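PDB 3GGN: coenzyme Q-binding protein COQ10 START domain-containing protein from Deinococcus radiodurans R1, which is of unknown function but, as a member of the polyketide cyclase and lipid transport family, probably binds a hydrophobic ligand such as a quinone or lipid. Local coordinates for residues 20-25 with 30-35; 47-52 with 75-80; 66-69 with 73-76; 92-97 with 101-106. One frame throughout, in Å; residues are numbered along the deposited sequence.

Contact 1: 20-25 with 30-35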
loop_
_atom_site.group_PDB
_atom_site.type_symbol
_atom_site.label_atom_id
_atom_site.label_comp_id
_atom_site.label_asym_id
_atom_site.label_seq_id
_atom_site.Cartn_x
_atom_site.Cartn_y
_atom_site.Cartn_z
ATOM N N TYR B 20 14.905 6.459 -4.238
ATOM C CA TYR B 20 15.826 5.360 -4.492
ATOM C C TYR B 20 15.945 4.517 -3.227
ATOM O O TYR B 20 15.996 3.290 -3.290
ATOM C CB TYR B 20 17.207 5.904 -4.868
ATOM C CG TYR B 20 18.338 4.916 -4.663
ATOM C CD1 TYR B 20 18.753 4.062 -5.692
ATOM C CD2 TYR B 20 18.981 4.822 -3.432
ATOM C CE1 TYR B 20 19.786 3.138 -5.489
ATOM C CE2 TYR B 20 20.000 3.910 -3.223
ATOM C CZ TYR B 20 20.403 3.072 -4.251
ATOM O OH TYR B 20 21.439 2.186 -4.029
ATOM N N ALA B 21 15.975 5.195 -2.082
ATOM C CA ALA B 21 16.108 4.538 -0.780
ATOM C C ALA B 21 15.020 3.507 -0.512
ATOM O O ALA B 21 15.292 2.439 0.044
ATOM C CB ALA B 21 16.116 5.584 0.325
ATOM N N VAL B 22 13.790 3.822 -0.899
ATOM C CA VAL B 22 12.686 2.891 -0.687
ATOM C C VAL B 22 12.895 1.663 -1.564
ATOM O O VAL B 22 12.907 0.533 -1.071
ATOM C CB VAL B 22 11.317 3.538 -1.032
ATOM C CG1 VAL B 22 10.193 2.523 -0.846
ATOM C CG2 VAL B 22 11.077 4.759 -0.144
ATOM N N TRP B 23 13.082 1.887 -2.864
ATOM C CA TRP B 23 13.286 0.789 -3.807
ATOM C C TRP B 23 14.489 -0.098 -3.500
ATOM O O TRP B 23 14.440 -1.304 -3.733
ATOM C CB TRP B 23 13.414 1.327 -5.234
ATOM C CG TRP B 23 12.118 1.806 -5.787
ATOM C CD1 TRP B 23 11.487 2.976 -5.497
ATOM C CD2 TRP B 23 11.249 1.084 -6.664
ATOM N NE1 TRP B 23 10.270 3.029 -6.133
ATOM C CE2 TRP B 23 10.099 1.880 -6.858
ATOM C CE3 TRP B 23 11.328 -0.163 -7.301
ATOM C CZ2 TRP B 23 9.029 1.472 -7.666
ATOM C CZ3 TRP B 23 10.265 -0.572 -8.104
ATOM C CH2 TRP B 23 9.131 0.247 -8.279
ATOM N N ARG B 24 15.561 0.492 -2.980
ATOM C CA ARG B 24 16.772 -0.265 -2.665
ATOM C C ARG B 24 16.567 -1.275 -1.534
ATOM O O ARG B 24 17.343 -2.226 -1.397
ATOM C CB ARG B 24 17.930 0.690 -2.314
ATOM C CG ARG B 24 19.281 -0.010 -2.128
ATOM C CD ARG B 24 19.732 -0.689 -3.424
ATOM N NE ARG B 24 20.993 -1.435 -3.305
ATOM C CZ ARG B 24 21.134 -2.606 -2.688
ATOM N NH1 ARG B 24 20.095 -3.196 -2.109
ATOM N NH2 ARG B 24 22.318 -3.211 -2.676
ATOM N N ASP B 25 15.538 -1.058 -0.718
ATOM C CA ASP B 25 15.211 -1.959 0.387
ATOM C C ASP B 25 14.477 -3.135 -0.258
ATOM O O ASP B 25 13.249 -3.171 -0.313
ATOM C CB ASP B 25 14.320 -1.222 1.403
ATOM C CG ASP B 25 13.629 -2.161 2.380
ATOM O OD1 ASP B 25 14.200 -3.223 2.704
ATOM O OD2 ASP B 25 12.515 -1.828 2.836
ATOM N N PRO B 30 7.931 -6.060 -2.284
ATOM C CA PRO B 30 6.570 -6.595 -2.440
ATOM C C PRO B 30 5.466 -5.575 -2.145
ATOM O O PRO B 30 4.316 -5.765 -2.541
ATOM C CB PRO B 30 6.550 -7.765 -1.462
ATOM C CG PRO B 30 7.959 -8.267 -1.535
ATOM C CD PRO B 30 8.752 -6.970 -1.462
ATOM N N LEU B 31 5.813 -4.506 -1.432
ATOM C CA LEU B 31 4.846 -3.458 -1.113
ATOM C C LEU B 31 4.749 -2.538 -2.330
ATOM O O LEU B 31 3.683 -2.000 -2.640
ATOM C CB LEU B 31 5.305 -2.665 0.119
ATOM C CG LEU B 31 5.327 -3.430 1.453
ATOM C CD1 LEU B 31 6.166 -2.684 2.483
ATOM C CD2 LEU B 31 3.901 -3.624 1.956
ATOM N N LEU B 32 5.873 -2.381 -3.026
ATOM C CA LEU B 32 5.946 -1.541 -4.222
ATOM C C LEU B 32 5.425 -2.288 -5.451
ATOM O O LEU B 32 4.626 -1.751 -6.216
ATOM C CB LEU B 32 7.393 -1.095 -4.476
ATOM C CG LEU B 32 8.068 -0.237 -3.400
ATOM C CD1 LEU B 32 9.518 0.043 -3.789
ATOM C CD2 LEU B 32 7.298 1.059 -3.233
ATOM N N MET B 33 5.896 -3.518 -5.642
ATOM C CA MET B 33 5.474 -4.350 -6.770
ATOM C C MET B 33 4.611 -5.469 -6.183
ATOM O O MET B 33 5.121 -6.470 -5.685
ATOM C CB MET B 33 6.696 -4.940 -7.481
ATOM C CG MET B 33 7.780 -3.926 -7.776
ATOM S SD MET B 33 9.026 -4.498 -8.948
ATOM C CE MET B 33 8.760 -3.326 -10.222
ATOM N N THR B 34 3.299 -5.296 -6.262
ATOM C CA THR B 34 2.370 -6.256 -5.679
ATOM C C THR B 34 2.321 -7.663 -6.267
ATOM O O THR B 34 1.788 -8.570 -5.631
ATOM C CB THR B 34 0.948 -5.663 -5.637
ATOM O OG1 THR B 34 0.518 -5.326 -6.960
ATOM C CG2 THR B 34 0.942 -4.412 -4.780
ATOM N N HIS B 35 2.876 -7.867 -7.456
ATOM C CA HIS B 35 2.864 -9.210 -8.039
ATOM C C HIS B 35 3.871 -10.124 -7.333
ATOM O O HIS B 35 3.818 -11.347 -7.469
ATOM C CB HIS B 35 3.171 -9.165 -9.542
ATOM C CG HIS B 35 4.436 -8.444 -9.887
ATOM N ND1 HIS B 35 4.615 -7.096 -9.651
ATOM C CD2 HIS B 35 5.576 -8.876 -10.477
ATOM C CE1 HIS B 35 5.809 -6.730 -10.084
ATOM N NE2 HIS B 35 6.412 -7.790 -10.590
#
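The indole of W23 receives L32 on one face and M33 at its rim, and these two approaches set the geometry of the contact. L32 lowers CD1 almost straight onto the five-membered ring: the methyl stands 3.5 Å from that ring's centroid and 11° off the normal, which meets the definition of a CH-pi contact. With CG of L32 anti to its carbonyl carbon (chi1 -62°) and the chain extended beyond it, the branch reaches the indole without a bend. M33 comes in at about a right angle to W23. Its terminal CE lies in the ring plane, 3.8 Å from W23 CZ3, while SD sits obliquely 5.5 Å from the six-membered centroid, a Met-aromatic contact made mainly through the methyl. V22, one residue earlier on the helix, adds CG1 against L32 CD1 at 3.9 Å, so a single leucine methyl is shared by an aliphatic and an aromatic neighbour. No hydrogen bond crosses between the segments; contact is wholly apolar. Helix 16-24 and the short helix 29-32 are thereby joined between the sheet and helix 130-146: F140 meets W23 edge-to-face and also touches V22 and L32, while I75 and V106 of the sheet touch W23.

Contact 2: 47-52 with 75-80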
loop_
_atom_site.group_PDB
_atom_site.type_symbol
_atom_site.label_atom_id
_atom_site.label_comp_id
_atom_site.label_asym_id
_atom_site.label_seq_id
_atom_site.Cartn_x
_atom_site.Cartn_y
_atom_site.Cartn_z
ATOM N N SER B 47 19.839 -12.270 -4.280
ATOM C CA SER B 47 18.589 -12.326 -3.545
ATOM C C SER B 47 17.692 -13.426 -4.110
ATOM O O SER B 47 17.860 -13.845 -5.247
ATOM C CB SER B 47 17.882 -10.965 -3.616
ATOM O OG SER B 47 17.882 -10.447 -4.940
ATOM N N ARG B 48 16.754 -13.899 -3.296
ATOM C CA ARG B 48 15.815 -14.938 -3.693
ATOM C C ARG B 48 14.442 -14.305 -3.841
ATOM O O ARG B 48 13.938 -13.687 -2.905
ATOM C CB ARG B 48 15.749 -16.029 -2.626
ATOM C CG ARG B 48 14.785 -17.153 -2.944
ATOM C CD ARG B 48 15.484 -18.490 -2.770
ATOM N NE ARG B 48 16.690 -18.537 -3.594
ATOM C CZ ARG B 48 17.643 -19.458 -3.487
ATOM N NH1 ARG B 48 17.537 -20.420 -2.582
ATOM N NH2 ARG B 48 18.705 -19.409 -4.285
ATOM N N TRP B 49 13.842 -14.463 -5.013
ATOM C CA TRP B 49 12.529 -13.898 -5.287
ATOM C C TRP B 49 11.458 -14.995 -5.304
ATOM O O TRP B 49 11.745 -16.146 -5.625
ATOM C CB TRP B 49 12.562 -13.169 -6.631
ATOM C CG TRP B 49 13.472 -11.966 -6.653
ATOM C CD1 TRP B 49 14.771 -11.911 -6.235
ATOM C CD2 TRP B 49 13.145 -10.651 -7.118
ATOM N NE1 TRP B 49 15.272 -10.638 -6.405
ATOM C CE2 TRP B 49 14.295 -9.846 -6.946
ATOM C CE3 TRP B 49 11.994 -10.073 -7.665
ATOM C CZ2 TRP B 49 14.323 -8.492 -7.297
ATOM C CZ3 TRP B 49 12.023 -8.724 -8.017
ATOM C CH2 TRP B 49 13.182 -7.950 -7.829
ATOM N N THR B 50 10.227 -14.623 -4.962
ATOM C CA THR B 50 9.111 -15.560 -4.916
ATOM C C THR B 50 7.791 -14.888 -5.298
ATOM O O THR B 50 7.530 -13.754 -4.901
ATOM C CB THR B 50 8.951 -16.144 -3.500
ATOM O OG1 THR B 50 10.212 -16.656 -3.049
ATOM C CG2 THR B 50 7.921 -17.270 -3.490
ATOM N N VAL B 51 6.972 -15.600 -6.069
ATOM C CA VAL B 51 5.662 -15.115 -6.500
ATOM C C VAL B 51 4.607 -16.205 -6.288
ATOM O O VAL B 51 4.932 -17.381 -6.216
ATOM C CB VAL B 51 5.647 -14.732 -7.993
ATOM C CG1 VAL B 51 6.496 -13.494 -8.228
ATOM C CG2 VAL B 51 6.148 -15.906 -8.828
ATOM N N GLU B 52 3.344 -15.798 -6.200
ATOM C CA GLU B 52 2.236 -16.730 -6.000
ATOM C C GLU B 52 1.837 -17.472 -7.272
ATOM O O GLU B 52 1.308 -16.879 -8.211
ATOM C CB GLU B 52 1.025 -15.981 -5.443
ATOM C CG GLU B 52 1.120 -15.705 -3.957
ATOM C CD GLU B 52 1.056 -16.977 -3.137
ATOM O OE1 GLU B 52 -0.010 -17.628 -3.138
ATOM O OE2 GLU B 52 2.069 -17.331 -2.498
ATOM N N ILE B 75 18.669 1.124 -10.316
ATOM C CA ILE B 75 18.787 -0.194 -9.721
ATOM C C ILE B 75 18.320 -1.156 -10.808
ATOM O O ILE B 75 17.256 -0.959 -11.386
ATOM C CB ILE B 75 17.869 -0.356 -8.499
ATOM C CG1 ILE B 75 18.119 0.775 -7.490
ATOM C CG2 ILE B 75 18.117 -1.721 -7.862
ATOM C CD1 ILE B 75 17.226 0.715 -6.255
ATOM N N ALA B 76 19.125 -2.168 -11.105
ATOM C CA ALA B 76 18.778 -3.155 -12.129
ATOM C C ALA B 76 19.068 -4.549 -11.597
ATOM O O ALA B 76 20.030 -4.751 -10.848
ATOM C CB ALA B 76 19.579 -2.901 -13.411
ATOM N N TRP B 77 18.232 -5.506 -11.991
ATOM C CA TRP B 77 18.386 -6.884 -11.551
ATOM C C TRP B 77 17.992 -7.883 -12.634
ATOM O O TRP B 77 17.287 -7.542 -13.586
ATOM C CB TRP B 77 17.534 -7.118 -10.305
ATOM C CG TRP B 77 16.071 -6.996 -10.546
ATOM C CD1 TRP B 77 15.207 -7.997 -10.907
ATOM C CD2 TRP B 77 15.282 -5.808 -10.427
ATOM N NE1 TRP B 77 13.930 -7.502 -11.011
ATOM C CE2 TRP B 77 13.947 -6.161 -10.721
ATOM C CE3 TRP B 77 15.576 -4.473 -10.098
ATOM C CZ2 TRP B 77 12.900 -5.229 -10.696
ATOM C CZ3 TRP B 77 14.531 -3.543 -10.073
ATOM C CH2 TRP B 77 13.212 -3.930 -10.370
ATOM N N ARG B 78 18.452 -9.118 -12.484
ATOM C CA ARG B 78 18.125 -10.159 -13.445
ATOM C C ARG B 78 18.235 -11.541 -12.820
ATOM O O ARG B 78 19.084 -11.791 -11.960
ATOM C CB ARG B 78 19.044 -10.077 -14.666
ATOM C CG ARG B 78 20.482 -10.456 -14.383
ATOM C CD ARG B 78 21.366 -10.137 -15.574
ATOM N NE ARG B 78 22.771 -10.399 -15.295
ATOM C CZ ARG B 78 23.771 -9.908 -16.019
ATOM N NH1 ARG B 78 23.510 -9.131 -17.062
ATOM N NH2 ARG B 78 25.029 -10.187 -15.697
ATOM N N SER B 79 17.357 -12.433 -13.252
ATOM C CA SER B 79 17.355 -13.800 -12.759
ATOM C C SER B 79 18.643 -14.476 -13.217
ATOM O O SER B 79 19.179 -14.147 -14.277
ATOM C CB SER B 79 16.161 -14.548 -13.341
ATOM O OG SER B 79 16.127 -14.338 -14.742
ATOM N N LEU B 80 19.147 -15.401 -12.409
ATOM C CA LEU B 80 20.350 -16.128 -12.759
ATOM C C LEU B 80 19.934 -17.256 -13.702
ATOM O O LEU B 80 18.753 -17.598 -13.775
ATOM C CB LEU B 80 21.006 -16.711 -11.502
ATOM C CG LEU B 80 22.075 -15.845 -10.822
ATOM C CD1 LEU B 80 21.462 -14.576 -10.280
ATOM C CD2 LEU B 80 22.722 -16.642 -9.700
#
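W49 and W77 carry this contact alone, their indoles meeting between two strands that are not neighbours in the sheet. The aromatic interaction is an offset stack: the six-membered ring of W49 lies over the five-membered ring of W77 with centroids 4.4 Å apart and planes inclined by 28°. Because of that tilt the approach is uneven. The outer corner of W49, CH2, dips over one face of W77 toward its rim and comes 3.3 Å from NE1, whereas CZ2 of W49 stays 3.7 Å from W77 CD1. The long directions of the two side chains cross at about a right angle, so overlap is confined to part of each indole. In W77 a chi1 of 65°, together with the perpendicular turn of the ring about the next bond, puts the five-membered ring under W49.

Hydrogen bonding acts within the first strand. NE1 of W49 donates to S47 OG at 3.0 Å with an N-H...O angle of 150°, and the hydroxyl oxygen lies close to the indole plane. That near-planar bond restrains the rotation of the indole whose far ring meets W77.

Apolar contact continues the stack at W49 CH2 and W77 CE2, 3.5 Å apart. Around the pair, W62 meets W49 on intervening strand 59-70, L36 and V39 also touch W49, and V91 touches W77. Both indoles are buried, and the chemistry is mainly dispersive, with one buried N-H satisfied by a serine; an aromatic cluster of this kind would suit the apolar ligands that many Bet v 1-like domains bind, although no ligand site is established here.

Contact 3: 66-69 with 73-76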
loop_
_atom_site.group_PDB
_atom_site.type_symbol
_atom_site.label_atom_id
_atom_site.label_comp_id
_atom_site.label_asym_id
_atom_site.label_seq_id
_atom_site.Cartn_x
_atom_site.Cartn_y
_atom_site.Cartn_z
ATOM N N LEU B 66 21.718 -8.220 -8.499
ATOM C CA LEU B 66 21.664 -6.824 -8.907
ATOM C C LEU B 66 22.726 -6.673 -9.992
ATOM O O LEU B 66 23.851 -7.119 -9.807
ATOM C CB LEU B 66 22.017 -5.896 -7.739
ATOM C CG LEU B 66 21.045 -5.810 -6.561
ATOM C CD1 LEU B 66 21.685 -5.037 -5.411
ATOM C CD2 LEU B 66 19.768 -5.137 -7.017
ATOM N N THR B 67 22.375 -6.063 -11.121
ATOM C CA THR B 67 23.352 -5.867 -12.186
ATOM C C THR B 67 23.822 -4.413 -12.200
ATOM O O THR B 67 24.776 -4.062 -12.894
ATOM C CB THR B 67 22.760 -6.204 -13.565
ATOM O OG1 THR B 67 22.241 -7.538 -13.550
ATOM C CG2 THR B 67 23.835 -6.126 -14.634
ATOM N N ALA B 68 23.138 -3.573 -11.432
ATOM C CA ALA B 68 23.477 -2.155 -11.349
ATOM C C ALA B 68 22.810 -1.543 -10.129
ATOM O O ALA B 68 21.619 -1.746 -9.888
ATOM C CB ALA B 68 23.019 -1.418 -12.610
ATOM N N ASP B 69 23.594 -0.810 -9.352
ATOM C CA ASP B 69 23.089 -0.148 -8.167
ATOM C C ASP B 69 23.844 1.157 -8.005
ATOM O O ASP B 69 24.910 1.209 -7.377
ATOM C CB ASP B 69 23.268 -1.030 -6.932
ATOM C CG ASP B 69 22.807 -0.344 -5.659
ATOM O OD1 ASP B 69 21.901 0.517 -5.739
ATOM O OD2 ASP B 69 23.346 -0.665 -4.579
ATOM N N LYS B 73 20.149 6.875 -8.471
ATOM C CA LYS B 73 20.037 6.946 -9.931
ATOM C C LYS B 73 19.376 5.751 -10.598
ATOM O O LYS B 73 18.475 5.906 -11.426
ATOM C CB LYS B 73 21.417 7.118 -10.572
ATOM C CG LYS B 73 22.016 8.511 -10.522
ATOM C CD LYS B 73 23.317 8.528 -11.332
ATOM C CE LYS B 73 23.883 9.930 -11.514
ATOM N NZ LYS B 73 24.385 10.518 -10.244
ATOM N N ARG B 74 19.840 4.557 -10.259
ATOM C CA ARG B 74 19.295 3.366 -10.882
ATOM C C ARG B 74 19.577 2.077 -10.140
ATOM O O ARG B 74 20.584 1.942 -9.451
ATOM C CB ARG B 74 19.849 3.231 -12.294
ATOM C CG ARG B 74 21.351 3.094 -12.325
ATOM C CD ARG B 74 21.790 2.093 -13.375
ATOM N NE ARG B 74 21.384 2.488 -14.718
ATOM C CZ ARG B 74 21.563 1.730 -15.792
ATOM N NH1 ARG B 74 22.144 0.539 -15.677
ATOM N NH2 ARG B 74 21.150 2.154 -16.977
ATOM N N ILE B 75 18.669 1.124 -10.316
ATOM C CA ILE B 75 18.787 -0.194 -9.721
ATOM C C ILE B 75 18.320 -1.156 -10.808
ATOM O O ILE B 75 17.256 -0.959 -11.386
ATOM C CB ILE B 75 17.869 -0.356 -8.499
ATOM C CG1 ILE B 75 18.119 0.775 -7.490
ATOM C CG2 ILE B 75 18.117 -1.721 -7.862
ATOM C CD1 ILE B 75 17.226 0.715 -6.255
ATOM N N ALA B 76 19.125 -2.168 -11.105
ATOM C CA ALA B 76 18.778 -3.155 -12.129
ATOM C C ALA B 76 19.068 -4.549 -11.597
ATOM O O ALA B 76 20.030 -4.751 -10.848
ATOM C CB ALA B 76 19.579 -2.901 -13.411
#
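A68 and A76 face each other with their CB atoms 3.8 Å apart, and beside them runs the side chain of R74. Its CB packs on L92 CD2 of the neighbouring strand; CG then stands between the backbone N and the carbonyl carbon (chi1 61°), and further bends at chi2 and chi3 bring the chain back over the strand pair. CD meets A68 CB at 3.8 Å, and NH1 meets the same methyl at 3.7 Å, with the methyl at the edge of the guanidinium and near its plane. The other nitrogens look elsewhere: NE and NH2 form long, weak ion pairs with E70 and E90. The backbone beneath is a beta hairpin of strands 59-70 and 74-79 interrupted by a classic beta bulge, in which T67 and A68 both face A76. The carbonyl O of A76 accepts T67 N at 2.7 Å from above the carbonyl plane, 42° out of it, and A68 N only weakly at 3.4 Å. The return bond, A76 N to A68 O, measures 2.8 Å. On the face carrying D69 and I75, L66 lays CD2 3.9 Å from I75 CG2. D69 directs its carboxylate to helix 16-24, where R24 NE forms a salt bridge with OD2 and Y20 OH is probably hydrogen-bonded to OD1, though modelled very close.

Contact 4: 92-97 with 101-106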
loop_
_atom_site.group_PDB
_atom_site.type_symbol
_atom_site.label_atom_id
_atom_site.label_comp_id
_atom_site.label_asym_id
_atom_site.label_seq_id
_atom_site.Cartn_x
_atom_site.Cartn_y
_atom_site.Cartn_z
ATOM N N LEU B 92 14.727 3.567 -12.821
ATOM C CA LEU B 92 15.568 4.751 -12.943
ATOM C C LEU B 92 14.941 5.883 -12.134
ATOM O O LEU B 92 13.728 5.915 -11.938
ATOM C CB LEU B 92 15.679 5.185 -14.407
ATOM C CG LEU B 92 16.284 4.205 -15.414
ATOM C CD1 LEU B 92 16.201 4.816 -16.811
ATOM C CD2 LEU B 92 17.723 3.901 -15.038
ATOM N N PHE B 93 15.779 6.799 -11.662
ATOM C CA PHE B 93 15.323 7.952 -10.895
ATOM C C PHE B 93 15.916 9.133 -11.640
ATOM O O PHE B 93 17.084 9.478 -11.454
ATOM C CB PHE B 93 15.848 7.866 -9.462
ATOM C CG PHE B 93 15.350 6.655 -8.720
ATOM C CD1 PHE B 93 14.056 6.623 -8.207
ATOM C CD2 PHE B 93 16.153 5.522 -8.590
ATOM C CE1 PHE B 93 13.566 5.485 -7.579
ATOM C CE2 PHE B 93 15.673 4.366 -7.960
ATOM C CZ PHE B 93 14.374 4.350 -7.453
ATOM N N ARG B 94 15.101 9.735 -12.499
ATOM C CA ARG B 94 15.543 10.843 -13.336
ATOM C C ARG B 94 14.927 12.176 -12.961
ATOM O O ARG B 94 13.838 12.234 -12.400
ATOM C CB ARG B 94 15.189 10.556 -14.798
ATOM C CG ARG B 94 15.327 9.106 -15.201
ATOM C CD ARG B 94 15.003 8.896 -16.672
ATOM N NE ARG B 94 13.669 9.350 -17.057
ATOM C CZ ARG B 94 13.148 9.156 -18.269
ATOM N NH1 ARG B 94 13.847 8.520 -19.196
ATOM N NH2 ARG B 94 11.937 9.596 -18.562
ATOM N N PRO B 95 15.616 13.274 -13.295
ATOM C CA PRO B 95 15.108 14.613 -12.987
ATOM C C PRO B 95 13.891 14.867 -13.869
ATOM O O PRO B 95 13.949 14.649 -15.080
ATOM C CB PRO B 95 16.277 15.524 -13.361
ATOM C CG PRO B 95 17.483 14.628 -13.222
ATOM C CD PRO B 95 16.988 13.343 -13.824
ATOM N N ALA B 96 12.795 15.314 -13.268
ATOM C CA ALA B 96 11.578 15.596 -14.020
ATOM C C ALA B 96 11.738 16.882 -14.827
ATOM O O ALA B 96 12.139 17.907 -14.289
ATOM C CB ALA B 96 10.401 15.726 -13.068
ATOM N N PRO B 97 11.425 16.837 -16.134
ATOM C CA PRO B 97 11.532 18.003 -17.014
ATOM C C PRO B 97 10.901 19.254 -16.423
ATOM O O PRO B 97 11.575 20.260 -16.204
ATOM C CB PRO B 97 10.816 17.547 -18.275
ATOM C CG PRO B 97 11.171 16.093 -18.332
ATOM C CD PRO B 97 10.968 15.655 -16.891
ATOM N N GLY B 101 11.157 17.499 -8.484
ATOM C CA GLY B 101 10.519 16.205 -8.581
ATOM C C GLY B 101 11.366 15.238 -9.382
ATOM O O GLY B 101 12.203 15.634 -10.199
ATOM N N THR B 102 11.131 13.954 -9.148
ATOM C CA THR B 102 11.874 12.896 -9.805
ATOM C C THR B 102 10.929 12.000 -10.579
ATOM O O THR B 102 9.847 11.669 -10.098
ATOM C CB THR B 102 12.597 12.033 -8.761
ATOM O OG1 THR B 102 13.333 12.885 -7.872
ATOM C CG2 THR B 102 13.542 11.044 -9.434
ATOM N N GLU B 103 11.322 11.620 -11.788
ATOM C CA GLU B 103 10.485 10.726 -12.564
ATOM C C GLU B 103 11.044 9.323 -12.380
ATOM O O GLU B 103 12.180 9.035 -12.766
ATOM C CB GLU B 103 10.488 11.104 -14.047
ATOM C CG GLU B 103 9.719 10.112 -14.912
ATOM C CD GLU B 103 9.658 10.524 -16.373
ATOM O OE1 GLU B 103 10.714 10.909 -16.919
ATOM O OE2 GLU B 103 8.559 10.456 -16.975
ATOM N N VAL B 104 10.249 8.465 -11.752
ATOM C CA VAL B 104 10.634 7.082 -11.511
ATOM C C VAL B 104 10.177 6.267 -12.710
ATOM O O VAL B 104 8.991 6.247 -13.030
ATOM C CB VAL B 104 9.955 6.522 -10.238
ATOM C CG1 VAL B 104 10.287 5.048 -10.072
ATOM C CG2 VAL B 104 10.416 7.308 -9.017
ATOM N N VAL B 105 11.117 5.607 -13.380
ATOM C CA VAL B 105 10.786 4.798 -14.549
ATOM C C VAL B 105 11.030 3.329 -14.213
ATOM O O VAL B 105 12.118 2.957 -13.770
ATOM C CB VAL B 105 11.648 5.221 -15.774
ATOM C CG1 VAL B 105 11.244 4.431 -17.006
ATOM C CG2 VAL B 105 11.484 6.712 -16.027
ATOM N N VAL B 106 10.006 2.500 -14.394
ATOM C CA VAL B 106 10.120 1.080 -14.082
ATOM C C VAL B 106 9.902 0.227 -15.322
ATOM O O VAL B 106 8.937 0.431 -16.058
ATOM C CB VAL B 106 9.085 0.658 -13.002
ATOM C CG1 VAL B 106 9.213 -0.830 -12.692
ATOM C CG2 VAL B 106 9.287 1.472 -11.743
#
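F93 and V104 form the closely packed, buried side of this strand pair, whereas R94 and E103 lie on the side nearer solvent. On the inner face V104 sets CG2 3.8 Å from F93 CD1, the two side chains running side by side, and T102 CG2 touches F93 CB at 3.9 Å. Helix 16-24 covers this face, with L19 on F93 and T102, and W23 meeting the F93 ring edge-to-face. T102 OG1 is bonded to the carbonyl of K14.

The outer face is held by charge. E103 extends fully, with CG anti to its backbone N (chi1 175°), and brings OE1 to the edge of the R94 guanidinium. The resulting salt bridge runs through NH2; its modelled separation is too short to be taken literally, and the second bond from NE is weak. The guanidinium and carboxylate planes are 49° apart, so this is no flat two-point pairing. V105 CG2 lies under one face of the guanidinium, 3.6 Å from R94 NE.

Between the faces the backbone is regular: L92 N binds V105 O at 2.8 Å, and E103 N binds R94 O at 2.7 Å. Beyond P95 the pairing thins to one bond, A96 N to G101 O at 3.1 Å. This is an antiparallel beta hairpin of strands 86-95 and 102-111, within the antiparallel sheet of a Bet v 1-like fold.

Overall arrangement
Along the chain, contact 1 closes before the other three open, and contact 4 comes last; contacts 2 and 3 end on the same strand, 74-79, and share I75 and A76. Contacts 2, 3 and 4 all belong to one antiparallel sheet, while contact 1 joins the two short helices packed on it. Contact 1 lies nearest the chain's centre, with contacts 2, 3 and 4 about 12, 13 and 15 Å away between centres, and it touches all three. Contacts 2 and 4 lie on opposite sides of that centre, about 22 Å apart. K73 O and F93 N, probably hydrogen-bonded, join the hairpins of contacts 3 and 4. The helices thus bridge separate parts of the sheet in a helix-grip-like domain.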